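Local atomic coordinates of Co-type Nitrile Hydratase beta subunit (Pseudomonas putida, PDB entry 3QYH), a protein that forms the beta subunit of a cobalt-type nitrile hydratase, an enzyme that hydrates nitriles to the corresponding amides. Residues Y186-T191 with V209-D214. Residues are numbered along the deposited sequence; the frame is centred on the assembly and turned at random.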
ATOM      1  N   TYR B 186       3.879  -5.423  15.491  1.00 14.26           N
ATOM      2  CA  TYR B 186       4.346  -4.226  16.180  1.00 13.43           C
ATOM      3  C   TYR B 186       4.907  -3.261  15.153  1.00 18.26           C
ATOM      4  O   TYR B 186       5.496  -3.688  14.156  1.00 16.91           O
ATOM      5  CB  TYR B 186       5.479  -4.572  17.155  1.00 14.18           C
ATOM      6  CG  TYR B 186       5.206  -5.729  18.105  1.00 17.26           C
ATOM      7  CD1 TYR B 186       5.504  -7.043  17.750  1.00 14.03           C
ATOM      8  CD2 TYR B 186       4.672  -5.500  19.377  1.00 14.17           C
ATOM      9  CE1 TYR B 186       5.255  -8.093  18.619  1.00 16.44           C
ATOM     10  CE2 TYR B 186       4.431  -6.543  20.253  1.00 16.02           C
ATOM     11  CZ  TYR B 186       4.722  -7.828  19.879  1.00 15.58           C
ATOM     12  OH  TYR B 186       4.487  -8.875  20.730  1.00 21.97           O
ATOM     13  N   THR B 187       4.756  -1.965  15.385  1.00 12.54           N
ATOM     14  CA  THR B 187       5.638  -1.015  14.704  1.00 14.95           C
ATOM     15  C   THR B 187       6.956  -0.916  15.469  1.00 19.33           C
ATOM     16  O   THR B 187       6.963  -0.687  16.687  1.00 15.73           O
ATOM     17  CB  THR B 187       5.040   0.393  14.572  1.00 14.80           C
ATOM     18  OG1 THR B 187       3.839   0.325  13.801  1.00 16.45           O
ATOM     19  CG2 THR B 187       6.033   1.325  13.841  1.00 15.11           C
ATOM     20  N   VAL B 188       8.063  -1.104  14.755  1.00 16.69           N
ATOM     21  CA  VAL B 188       9.380  -1.061  15.370  1.00 14.15           C
ATOM     22  C   VAL B 188      10.151   0.100  14.783  1.00 14.15           C
ATOM     23  O   VAL B 188      10.175   0.258  13.569  1.00 15.16           O
ATOM     24  CB  VAL B 188      10.155  -2.348  15.115  1.00 14.77           C
ATOM     25  CG1 VAL B 188      11.577  -2.239  15.694  1.00 14.40           C
ATOM     26  CG2 VAL B 188       9.412  -3.551  15.690  1.00 14.49           C
ATOM     27  N   SER B 189      10.784   0.909  15.637  1.00 13.06           N
ATOM     28  CA  SER B 189      11.490   2.103  15.182  1.00 11.63           C
ATOM     29  C   SER B 189      13.011   1.846  15.149  1.00 17.16           C
ATOM     30  O   SER B 189      13.590   1.363  16.113  1.00 19.03           O
ATOM     31  CB  SER B 189      11.167   3.296  16.095  1.00 12.68           C
ATOM     32  OG  SER B 189      11.884   4.444  15.728  1.00 17.93           O
ATOM     33  N   PHE B 190      13.635   2.178  14.023  1.00 16.31           N
ATOM     34  CA  PHE B 190      15.073   1.995  13.820  1.00 17.12           C
ATOM     35  C   PHE B 190      15.683   3.351  13.553  1.00 15.57           C
ATOM     36  O   PHE B 190      15.113   4.144  12.820  1.00 16.72           O
ATOM     37  CB  PHE B 190      15.335   1.117  12.586  1.00 13.85           C
ATOM     38  CG  PHE B 190      14.780  -0.271  12.690  1.00 14.60           C
ATOM     39  CD1 PHE B 190      13.523  -0.565  12.184  1.00 15.34           C
ATOM     40  CD2 PHE B 190      15.524  -1.296  13.258  1.00 13.21           C
ATOM     41  CE1 PHE B 190      12.997  -1.853  12.266  1.00 14.74           C
ATOM     42  CE2 PHE B 190      15.001  -2.590  13.363  1.00 12.36           C
ATOM     43  CZ  PHE B 190      13.746  -2.872  12.851  1.00 16.73           C
ATOM     44  N   THR B 191      16.858   3.624  14.108  1.00 15.52           N
ATOM     45  CA  THR B 191      17.538   4.866  13.774  1.00 14.22           C
ATOM     46  C   THR B 191      18.167   4.744  12.405  1.00 14.83           C
ATOM     47  O   THR B 191      18.518   3.654  11.964  1.00 16.12           O
ATOM     48  CB  THR B 191      18.691   5.197  14.750  1.00 16.34           C
ATOM     49  OG1 THR B 191      19.673   4.151  14.667  1.00 18.92           O
ATOM     50  CG2 THR B 191      18.180   5.301  16.182  1.00 15.91           C
ATOM     51  N   VAL B 209       8.930   0.270  10.882  1.00 12.96           N
ATOM     52  CA  VAL B 209       8.552  -0.886  10.073  1.00 10.81           C
ATOM     53  C   VAL B 209       7.596  -1.770  10.862  1.00 15.16           C
ATOM     54  O   VAL B 209       7.792  -1.985  12.061  1.00 14.51           O
ATOM     55  CB  VAL B 209       9.813  -1.721   9.679  1.00 13.87           C
ATOM     56  CG1 VAL B 209       9.459  -2.793   8.643  1.00 11.48           C
ATOM     57  CG2 VAL B 209      10.937  -0.810   9.145  1.00 11.63           C
ATOM     58  N   ASP B 210       6.582  -2.324  10.198  1.00 11.92           N
ATOM     59  CA  ASP B 210       5.658  -3.201  10.899  1.00 13.36           C
ATOM     60  C   ASP B 210       6.047  -4.673  10.790  1.00 15.19           C
ATOM     61  O   ASP B 210       6.145  -5.229   9.691  1.00 14.00           O
ATOM     62  CB  ASP B 210       4.213  -2.961  10.433  1.00 15.45           C
ATOM     63  CG  ASP B 210       3.740  -1.546  10.724  1.00 20.01           C
ATOM     64  OD1 ASP B 210       2.717  -1.122  10.140  1.00 18.80           O
ATOM     65  OD2 ASP B 210       4.405  -0.853  11.537  1.00 18.86           O
ATOM     66  N   LEU B 211       6.256  -5.302  11.941  1.00 13.35           N
ATOM     67  CA  LEU B 211       6.900  -6.605  11.972  1.00 13.91           C
ATOM     68  C   LEU B 211       6.134  -7.549  12.884  1.00 16.18           C
ATOM     69  O   LEU B 211       5.636  -7.134  13.934  1.00 16.28           O
ATOM     70  CB  LEU B 211       8.341  -6.451  12.450  1.00 11.62           C
ATOM     71  CG  LEU B 211       9.228  -5.684  11.465  1.00 16.55           C
ATOM     72  CD1 LEU B 211      10.525  -5.270  12.121  1.00 16.54           C
ATOM     73  CD2 LEU B 211       9.509  -6.505  10.174  1.00 12.37           C
ATOM     74  N   TRP B 212       6.035  -8.809  12.473  1.00 10.22           N
ATOM     75  CA  TRP B 212       5.314  -9.808  13.233  1.00 12.46           C
ATOM     76  C   TRP B 212       6.148 -10.314  14.408  1.00 17.49           C
ATOM     77  O   TRP B 212       7.376 -10.306  14.360  1.00 18.27           O
ATOM     78  CB  TRP B 212       4.904 -10.964  12.329  1.00 12.63           C
ATOM     79  CG  TRP B 212       3.633 -10.707  11.515  1.00 15.47           C
ATOM     80  CD1 TRP B 212       2.395 -11.260  11.725  1.00 16.67           C
ATOM     81  CD2 TRP B 212       3.496  -9.843  10.381  1.00 14.67           C
ATOM     82  NE1 TRP B 212       1.504 -10.789  10.789  1.00 17.23           N
ATOM     83  CE2 TRP B 212       2.159  -9.923   9.950  1.00 17.85           C
ATOM     84  CE3 TRP B 212       4.378  -9.016   9.680  1.00 13.52           C
ATOM     85  CZ2 TRP B 212       1.684  -9.202   8.856  1.00 15.37           C
ATOM     86  CZ3 TRP B 212       3.898  -8.311   8.590  1.00 14.55           C
ATOM     87  CH2 TRP B 212       2.574  -8.418   8.183  1.00 12.43           C
ATOM     88  N   ASP B 213       5.468 -10.742  15.464  1.00 17.83           N
ATOM     89  CA  ASP B 213       6.106 -11.130  16.724  1.00 17.13           C
ATOM     90  C   ASP B 213       7.256 -12.117  16.511  1.00 17.48           C
ATOM     91  O   ASP B 213       8.366 -11.891  16.998  1.00 16.53           O
ATOM     92  CB  ASP B 213       5.062 -11.729  17.683  1.00 16.22           C
ATOM     93  CG  ASP B 213       5.606 -11.943  19.079  1.00 22.07           C
ATOM     94  OD1 ASP B 213       6.496 -12.791  19.224  1.00 20.92           O
ATOM     95  OD2 ASP B 213       5.136 -11.267  20.030  1.00 22.83           O
ATOM     96  N   ASP B 214       7.011 -13.203  15.782  1.00 15.79           N
ATOM     97  CA  ASP B 214       8.084 -14.179  15.609  1.00 18.79           C
ATOM     98  C   ASP B 214       9.145 -13.801  14.567  1.00 20.67           C
ATOM     99  O   ASP B 214       9.989 -14.620  14.239  1.00 18.70           O
ATOM    100  CB  ASP B 214       7.556 -15.612  15.403  1.00 16.81           C
ATOM    101  CG  ASP B 214       6.870 -15.811  14.066  1.00 20.13           C
ATOM    102  OD1 ASP B 214       6.866 -14.883  13.226  1.00 20.54           O
ATOM    103  OD2 ASP B 214       6.322 -16.909  13.852  1.00 22.03           O
TER
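Tyr186 and Leu211 form one antiparallel hydrogen-bonded pair, Val188 and Val209 the next, and these two pairs satisfy eight backbone donors and acceptors. Tyr186 N reaches Leu211 O at 2.9 Å and Leu211 N returns to Tyr186 O at 2.8 Å, both nearly straight; Val188 N to Val209 O and Val209 N to Val188 O repeat the pattern. In the non-hydrogen-bonded pair between them, Thr187 OG1 donates to Asp210 OD2 at 2.6 Å, arriving from above the carboxylate plane. Threonine's branched CB suits an extended strand, while chi1 of -61° sets OG1 beside the backbone N, where it meets Asp210 OD2; the same OG1 also bonds His165. Asp210 OD1 is engaged by an aromatic side chain of the other protein chain, so both carboxylate oxygens of this buried aspartate have partners.

Where strand 206-212 gives way to a 3-10 turn, the Tyr186 and Asp213 side chains extend alongside each other in one direction. Tyr186 OH donates to Asp213 OD2 at 2.6 Å, on the anti side and 26° out of the carboxylate plane. Arg130 holds OD1 in a salt bridge. A phenylalanine in place of Tyr186 would probably leave OD2 without this donor and the carboxylate freer to turn. On the face that carries Tyr186, Val188, Val209 and Leu211, two branched aliphatic side chains each put a methyl against the ring of Phe190, which is directed toward their strand: Leu211 CD1 at its edge, 4.1 Å from Phe190 CZ, and Val209 CG2 3.9 Å from Phe190 CE1. Leu211 CD1 also touches Val188 CG2.

Strand 206-212 is outermost within this chain, but the SH3-like domain's sheet continues into the other chain, where Val209 joins a parallel ladder. Asp210 thus links Thr187 in its own sheet to the partner subunit, each buried carboxylate oxygen met by a donor.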